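Local coordinates for protein dehalogenase-like hydrolase (Ralstonia solanacearum, PDB 3UMB) that probably catalyses the hydrolytic dehalogenation of small (S)-2-haloalkanoic acids, giving (R)-2-hydroxyalkanoic acids and halide, at residues S52-F64 / L146-P158. Numbering follows the deposited sequence.
Sequences SLAGPSGEHYKPF and LSVDAVRLYKTAP. With K (potassium ion), chain C.
Y61 reaches from the loop between helices 33-54 and 64-78 of the HAD-family cap to the loop that follows core strand 144-147, where D149, R152 and Y154 receive it. A chi1 of 177° turns CG from the backbone N and carries the ring across R152. Y61 CB starts 3.4 Å from R152 O. The ring then lies against R152 CA, which sits over one face 3.7 Å from the ring centroid, a CH-pi contact. On one flank CD1 approaches R152 O; on the other, CD2 lies under a face of the R152 guanidinium, whose plane is steeply inclined (66°) to the ring. Further out, Y61 CE1 touches Y154 CE1 at 3.8 Å, the two rings slid so far apart that they barely overlap. At the tip, Y61 OH donates to D149 OD1 (2.6 Å), which accepts through its anti lone pair, away from the other oxygen.

Y154 answers in the reverse direction: Y154 OH donates to K62 O, though the modelled 2.5 Å is very short and its exact length doubtful, and CE2 leans on F64 CD1 where helix 64-78 begins. Y154 N gives a nearly straight bond (172°) to S52 OG, and one water joins that hydroxyl to R152 O. A bend at chi3 brings R152 NH2 to G58 O in a weak bond. K62 NZ forms salt bridges with D70 and with D209 of the second subunit.

Next to Y154, K155 NZ pairs with D184 and, weakly, with D10, so the contact probably adjoins the active site expected at the core strand ends in this family. D149 is probably negatively charged, which would strengthen its bond from Y61. That bond and the one from Y154 N to S52 OG tie cap to core, while the CH-pi contact sets the Y61 ring over R152 CA.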
ATOM      1  N   SER A  52      -7.160   6.425  -1.844  1.00 13.75           N
ATOM      2  CA  SER A  52      -7.696   7.163  -0.700  1.00 13.97           C
ATOM      3  C   SER A  52      -6.669   8.171  -0.200  1.00 15.11           C
ATOM      4  O   SER A  52      -7.061   9.257   0.252  1.00 15.92           O
ATOM      5  CB  SER A  52      -8.170   6.185   0.403  1.00 14.24           C
ATOM      6  OG  SER A  52      -9.385   5.502  -0.023  1.00 13.42           O
ATOM      7  N   LEU A  53      -5.376   7.806  -0.286  1.00 14.31           N
ATOM      8  CA  LEU A  53      -4.271   8.688   0.045  1.00 15.59           C
ATOM      9  C   LEU A  53      -4.232   9.859  -0.889  1.00 15.51           C
ATOM     10  O   LEU A  53      -3.947  10.949  -0.410  1.00 15.07           O
ATOM     11  CB  LEU A  53      -2.901   7.950   0.084  1.00 16.30           C
ATOM     12  CG  LEU A  53      -1.696   8.558   0.856  1.00 18.57           C
ATOM     13  CD1 LEU A  53      -2.102   9.130   2.200  1.00 17.57           C
ATOM     14  CD2 LEU A  53      -0.551   7.495   1.090  1.00 20.43           C
ATOM     15  N   ALA A  54      -4.600   9.663  -2.162  1.00 15.88           N
ATOM     16  CA  ALA A  54      -4.533  10.700  -3.213  1.00 16.54           C
ATOM     17  C   ALA A  54      -5.677  11.692  -3.137  1.00 17.58           C
ATOM     18  O   ALA A  54      -5.553  12.797  -3.673  1.00 17.58           O
ATOM     19  CB  ALA A  54      -4.532  10.089  -4.688  1.00 15.98           C
ATOM     20  N   GLY A  55      -6.810  11.242  -2.582  1.00 17.31           N
ATOM     21  CA  GLY A  55      -7.992  12.033  -2.445  1.00 16.51           C
ATOM     22  C   GLY A  55      -8.564  11.803  -1.085  1.00 17.09           C
ATOM     23  O   GLY A  55      -9.420  10.949  -0.914  1.00 15.46           O
ATOM     24  N   PRO A  56      -8.064  12.539  -0.085  1.00 18.55           N
ATOM     25  CA  PRO A  56      -8.462  12.313   1.321  1.00 19.22           C
ATOM     26  C   PRO A  56      -9.950  12.620   1.575  1.00 20.43           C
ATOM     27  O   PRO A  56     -10.481  12.271   2.629  1.00 19.89           O
ATOM     28  CB  PRO A  56      -7.605  13.291   2.091  1.00 19.44           C
ATOM     29  CG  PRO A  56      -6.604  13.778   1.181  1.00 19.11           C
ATOM     30  CD  PRO A  56      -7.052  13.593  -0.204  1.00 18.65           C
ATOM     31  N   SER A  57     -10.612  13.261   0.614  1.00 21.49           N
ATOM     32  CA  SER A  57     -12.063  13.440   0.659  1.00 22.23           C
ATOM     33  C   SER A  57     -12.803  12.626  -0.413  1.00 22.31           C
ATOM     34  O   SER A  57     -13.906  12.966  -0.786  1.00 23.39           O
ATOM     35  CB  SER A  57     -12.438  14.922   0.471  1.00 22.37           C
ATOM     36  OG  SER A  57     -11.466  15.827   1.000  1.00 23.83           O
ATOM     37  N   GLY A  58     -12.204  11.573  -0.926  1.00 21.83           N
ATOM     38  CA  GLY A  58     -12.904  10.690  -1.820  1.00 21.61           C
ATOM     39  C   GLY A  58     -12.775  11.033  -3.288  1.00 21.68           C
ATOM     40  O   GLY A  58     -13.454  10.424  -4.100  1.00 21.88           O
ATOM     41  N   GLU A  59     -11.878  11.953  -3.623  1.00 21.33           N
ATOM     42  CA  GLU A  59     -11.696  12.404  -4.985  1.00 22.70           C
ATOM     43  C   GLU A  59     -11.379  11.284  -5.972  1.00 22.14           C
ATOM     44  O   GLU A  59     -11.677  11.406  -7.146  1.00 21.50           O
ATOM     45  CB  GLU A  59     -10.548  13.402  -5.046  1.00 24.23           C
ATOM     46  CG  GLU A  59     -10.854  14.734  -4.388  1.00 28.22           C
ATOM     47  CD  GLU A  59     -10.614  14.768  -2.876  1.00 31.38           C
ATOM     48  OE1 GLU A  59     -10.495  13.690  -2.214  1.00 30.60           O
ATOM     49  OE2 GLU A  59     -10.559  15.915  -2.372  1.00 35.60           O
ATOM     50  N   HIS A  60     -10.768  10.204  -5.498  1.00 21.60           N
ATOM     51  CA  HIS A  60     -10.385   9.116  -6.389  1.00 20.71           C
ATOM     52  C   HIS A  60     -10.990   7.802  -5.985  1.00 20.00           C
ATOM     53  O   HIS A  60     -10.508   6.767  -6.377  1.00 21.63           O
ATOM     54  CB  HIS A  60      -8.860   9.043  -6.541  1.00 20.05           C
ATOM     55  CG  HIS A  60      -8.272  10.298  -7.091  1.00 18.11           C
ATOM     56  ND1 HIS A  60      -8.463  10.705  -8.397  1.00 17.57           N
ATOM     57  CD2 HIS A  60      -7.518  11.260  -6.507  1.00 20.06           C
ATOM     58  CE1 HIS A  60      -7.851  11.860  -8.591  1.00 16.59           C
ATOM     59  NE2 HIS A  60      -7.253  12.212  -7.465  1.00 15.79           N
ATOM     60  N   TYR A  61     -12.108   7.844  -5.290  1.00 19.00           N
ATOM     61  CA  TYR A  61     -12.765   6.653  -4.848  1.00 18.96           C
ATOM     62  C   TYR A  61     -13.344   5.883  -6.032  1.00 19.47           C
ATOM     63  O   TYR A  61     -13.812   6.441  -6.984  1.00 19.09           O
ATOM     64  CB  TYR A  61     -13.890   6.984  -3.845  1.00 18.83           C
ATOM     65  CG  TYR A  61     -14.670   5.755  -3.409  1.00 19.01           C
ATOM     66  CD1 TYR A  61     -14.154   4.881  -2.458  1.00 17.99           C
ATOM     67  CD2 TYR A  61     -15.909   5.433  -3.992  1.00 20.39           C
ATOM     68  CE1 TYR A  61     -14.817   3.748  -2.102  1.00 16.77           C
ATOM     69  CE2 TYR A  61     -16.627   4.285  -3.591  1.00 16.82           C
ATOM     70  CZ  TYR A  61     -16.072   3.444  -2.673  1.00 19.09           C
ATOM     71  OH  TYR A  61     -16.748   2.293  -2.285  1.00 18.27           O
ATOM     72  N   LYS A  62     -13.345   4.570  -5.904  1.00 20.44           N
ATOM     73  CA  LYS A  62     -14.028   3.685  -6.803  1.00 20.70           C
ATOM     74  C   LYS A  62     -14.390   2.465  -5.972  1.00 19.93           C
ATOM     75  O   LYS A  62     -13.592   2.058  -5.103  1.00 19.26           O
ATOM     76  CB  LYS A  62     -13.067   3.331  -7.923  1.00 21.06           C
ATOM     77  CG  LYS A  62     -13.550   2.406  -8.985  1.00 25.37           C
ATOM     78  CD  LYS A  62     -12.333   2.112  -9.952  1.00 28.12           C
ATOM     79  CE  LYS A  62     -12.735   1.564 -11.326  1.00 30.15           C
ATOM     80  NZ  LYS A  62     -11.804   2.019 -12.406  1.00 30.57           N
ATOM     81  N   PRO A  63     -15.583   1.877  -6.216  1.00 19.78           N
ATOM     82  CA  PRO A  63     -16.001   0.781  -5.319  1.00 19.94           C
ATOM     83  C   PRO A  63     -15.085  -0.416  -5.432  1.00 19.44           C
ATOM     84  O   PRO A  63     -14.483  -0.622  -6.478  1.00 20.18           O
ATOM     85  CB  PRO A  63     -17.453   0.428  -5.755  1.00 20.07           C
ATOM     86  CG  PRO A  63     -17.866   1.461  -6.763  1.00 20.40           C
ATOM     87  CD  PRO A  63     -16.608   2.242  -7.221  1.00 20.43           C
ATOM     88  N   PHE A  64     -15.011  -1.178  -4.352  1.00 19.44           N
ATOM     89  CA  PHE A  64     -14.043  -2.229  -4.150  1.00 19.91           C
ATOM     90  C   PHE A  64     -14.097  -3.279  -5.246  1.00 21.77           C
ATOM     91  O   PHE A  64     -13.075  -3.928  -5.540  1.00 22.71           O
ATOM     92  CB  PHE A  64     -14.309  -2.887  -2.812  1.00 18.84           C
ATOM     93  CG  PHE A  64     -13.183  -3.769  -2.285  1.00 18.41           C
ATOM     94  CD1 PHE A  64     -11.862  -3.301  -2.201  1.00 17.53           C
ATOM     95  CD2 PHE A  64     -13.434  -5.050  -1.845  1.00 17.48           C
ATOM     96  CE1 PHE A  64     -10.866  -4.080  -1.680  1.00 14.61           C
ATOM     97  CE2 PHE A  64     -12.386  -5.875  -1.342  1.00 14.13           C
ATOM     98  CZ  PHE A  64     -11.125  -5.363  -1.238  1.00 16.50           C
ATOM     99  N   LEU A 146     -21.569  -3.092   7.348  1.00 25.55           N
ATOM    100  CA  LEU A 146     -21.086  -1.759   6.984  1.00 24.24           C
ATOM    101  C   LEU A 146     -19.983  -1.798   5.891  1.00 23.51           C
ATOM    102  O   LEU A 146     -19.132  -2.672   5.852  1.00 23.45           O
ATOM    103  CB  LEU A 146     -20.604  -1.022   8.251  1.00 22.67           C
ATOM    104  CG  LEU A 146     -21.585  -1.017   9.453  1.00 22.14           C
ATOM    105  CD1 LEU A 146     -20.887  -0.699  10.701  1.00 18.36           C
ATOM    106  CD2 LEU A 146     -22.742  -0.014   9.248  1.00 21.91           C
ATOM    107  N   SER A 147     -20.057  -0.840   4.984  1.00 23.20           N
ATOM    108  CA  SER A 147     -19.132  -0.703   3.880  1.00 22.27           C
ATOM    109  C   SER A 147     -18.530   0.675   3.902  1.00 20.84           C
ATOM    110  O   SER A 147     -19.232   1.660   4.105  1.00 21.38           O
ATOM    111  CB  SER A 147     -19.883  -0.865   2.582  1.00 22.95           C
ATOM    112  OG  SER A 147     -19.101  -0.496   1.462  1.00 23.58           O
ATOM    113  N   VAL A 148     -17.244   0.746   3.628  1.00 19.08           N
ATOM    114  CA  VAL A 148     -16.556   2.018   3.476  1.00 18.28           C
ATOM    115  C   VAL A 148     -17.088   2.815   2.309  1.00 17.38           C
ATOM    116  O   VAL A 148     -16.695   3.937   2.083  1.00 15.68           O
ATOM    117  CB  VAL A 148     -15.056   1.796   3.248  1.00 18.49           C
ATOM    118  CG1 VAL A 148     -14.477   0.921   4.352  1.00 15.57           C
ATOM    119  CG2 VAL A 148     -14.815   1.184   1.814  1.00 19.57           C
ATOM    120  N   ASP A 149     -17.983   2.234   1.533  1.00 18.84           N
ATOM    121  CA  ASP A 149     -18.593   2.969   0.452  1.00 20.32           C
ATOM    122  C   ASP A 149     -19.417   4.207   0.909  1.00 20.46           C
ATOM    123  O   ASP A 149     -19.635   5.138   0.145  1.00 21.31           O
ATOM    124  CB  ASP A 149     -19.503   2.024  -0.323  1.00 21.68           C
ATOM    125  CG  ASP A 149     -20.036   2.653  -1.575  1.00 21.43           C
ATOM    126  OD1 ASP A 149     -19.316   2.725  -2.609  1.00 20.71           O
ATOM    127  OD2 ASP A 149     -21.189   3.046  -1.513  1.00 23.62           O
ATOM    128  N   ALA A 150     -19.900   4.176   2.136  1.00 20.75           N
ATOM    129  CA  ALA A 150     -20.670   5.274   2.748  1.00 20.93           C
ATOM    130  C   ALA A 150     -19.806   6.519   2.857  1.00 21.61           C
ATOM    131  O   ALA A 150     -20.321   7.642   2.773  1.00 22.81           O
ATOM    132  CB  ALA A 150     -21.146   4.827   4.159  1.00 20.50           C
ATOM    133  N   VAL A 151     -18.483   6.330   3.036  1.00 20.26           N
ATOM    134  CA  VAL A 151     -17.614   7.449   3.197  1.00 19.16           C
ATOM    135  C   VAL A 151     -16.654   7.631   2.017  1.00 19.72           C
ATOM    136  O   VAL A 151     -15.916   8.590   1.998  1.00 19.51           O
ATOM    137  CB  VAL A 151     -16.880   7.345   4.518  1.00 19.26           C
ATOM    138  CG1 VAL A 151     -17.929   7.361   5.708  1.00 17.92           C
ATOM    139  CG2 VAL A 151     -16.035   6.030   4.574  1.00 17.74           C
ATOM    140  N   ARG A 152     -16.637   6.720   1.035  1.00 19.88           N
ATOM    141  CA  ARG A 152     -15.809   6.886  -0.138  1.00 18.86           C
ATOM    142  C   ARG A 152     -14.322   6.911   0.203  1.00 18.10           C
ATOM    143  O   ARG A 152     -13.538   7.499  -0.501  1.00 16.88           O
ATOM    144  CB  ARG A 152     -16.232   8.145  -0.917  1.00 19.08           C
ATOM    145  CG  ARG A 152     -17.751   8.095  -1.420  1.00 20.97           C
ATOM    146  CD  ARG A 152     -18.216   9.347  -2.169  1.00 22.59           C
ATOM    147  NE  ARG A 152     -17.241   9.827  -3.150  1.00 25.03           N
ATOM    148  CZ  ARG A 152     -17.104   9.341  -4.367  1.00 28.29           C
ATOM    149  NH1 ARG A 152     -17.908   8.351  -4.791  1.00 31.78           N
ATOM    150  NH2 ARG A 152     -16.176   9.852  -5.174  1.00 26.75           N
ATOM    151  N   LEU A 153     -13.949   6.203   1.255  1.00 17.10           N
ATOM    152  CA  LEU A 153     -12.550   6.161   1.704  1.00 17.47           C
ATOM    153  C   LEU A 153     -12.248   4.789   2.312  1.00 17.44           C
ATOM    154  O   LEU A 153     -13.064   4.250   3.135  1.00 19.33           O
ATOM    155  CB  LEU A 153     -12.274   7.235   2.758  1.00 16.57           C
ATOM    156  CG  LEU A 153     -12.250   8.703   2.277  1.00 16.83           C
ATOM    157  CD1 LEU A 153     -12.511   9.597   3.438  1.00 15.36           C
ATOM    158  CD2 LEU A 153     -10.926   9.125   1.549  1.00 15.24           C
ATOM    159  N   TYR A 154     -11.109   4.225   1.942  1.00 16.22           N
ATOM    160  CA  TYR A 154     -10.740   2.886   2.403  1.00 15.69           C
ATOM    161  C   TYR A 154      -9.975   2.961   3.701  1.00 15.95           C
ATOM    162  O   TYR A 154      -9.322   3.952   4.001  1.00 15.35           O
ATOM    163  CB  TYR A 154      -9.900   2.206   1.338  1.00 16.02           C
ATOM    164  CG  TYR A 154     -10.704   1.783   0.156  1.00 14.55           C
ATOM    165  CD1 TYR A 154     -10.662   2.487  -1.009  1.00 11.70           C
ATOM    166  CD2 TYR A 154     -11.534   0.655   0.214  1.00 17.50           C
ATOM    167  CE1 TYR A 154     -11.436   2.109  -2.113  1.00 15.23           C
ATOM    168  CE2 TYR A 154     -12.346   0.280  -0.880  1.00 17.94           C
ATOM    169  CZ  TYR A 154     -12.250   0.983  -2.058  1.00 17.77           C
ATOM    170  OH  TYR A 154     -13.001   0.609  -3.181  1.00 17.44           O
ATOM    171  N   LYS A 155     -10.036   1.901   4.488  1.00 16.70           N
ATOM    172  CA  LYS A 155      -9.093   1.722   5.582  1.00 16.89           C
ATOM    173  C   LYS A 155      -7.717   1.910   5.019  1.00 16.32           C
ATOM    174  O   LYS A 155      -7.456   1.456   3.891  1.00 17.95           O
ATOM    175  CB  LYS A 155      -9.153   0.309   6.159  1.00 17.46           C
ATOM    176  CG  LYS A 155     -10.513  -0.082   6.748  1.00 20.80           C
ATOM    177  CD  LYS A 155     -10.674  -1.600   6.649  1.00 23.40           C
ATOM    178  CE  LYS A 155     -11.649  -2.197   7.644  1.00 23.81           C
ATOM    179  NZ  LYS A 155     -11.751  -3.714   7.397  1.00 24.40           N
ATOM    180  N   THR A 156      -6.805   2.510   5.778  1.00 15.68           N
ATOM    181  CA  THR A 156      -6.957   2.813   7.218  1.00 15.27           C
ATOM    182  C   THR A 156      -7.538   4.197   7.571  1.00 15.84           C
ATOM    183  O   THR A 156      -7.327   4.684   8.675  1.00 16.45           O
ATOM    184  CB  THR A 156      -5.598   2.727   7.873  1.00 15.25           C
ATOM    185  OG1 THR A 156      -4.661   3.375   7.022  1.00 14.69           O
ATOM    186  CG2 THR A 156      -5.136   1.245   8.021  1.00 13.34           C
ATOM    187  N   ALA A 157      -8.237   4.829   6.627  1.00 14.50           N
ATOM    188  CA  ALA A 157      -8.781   6.157   6.780  1.00 14.39           C
ATOM    189  C   ALA A 157      -9.693   6.274   8.000  1.00 14.79           C
ATOM    190  O   ALA A 157     -10.548   5.414   8.170  1.00 15.34           O
ATOM    191  CB  ALA A 157      -9.592   6.509   5.461  1.00 14.12           C
ATOM    192  N   PRO A 158      -9.523   7.325   8.848  1.00 15.17           N
ATOM    193  CA  PRO A 158     -10.386   7.451  10.053  1.00 15.54           C
ATOM    194  C   PRO A 158     -11.897   7.347   9.756  1.00 16.11           C
ATOM    195  O   PRO A 158     -12.634   6.777  10.543  1.00 12.57           O
ATOM    196  CB  PRO A 158     -10.071   8.844  10.596  1.00 15.29           C
ATOM    197  CG  PRO A 158      -8.641   9.105  10.194  1.00 14.10           C
ATOM    198  CD  PRO A 158      -8.371   8.253   8.916  1.00 16.10           C
TER
HETATM  199  K     K C 235     -13.210  17.592   2.405  1.00 35.55           K
HETATM  200  O   HOH W   1     -11.021   7.018  -1.721  1.00 10.88           O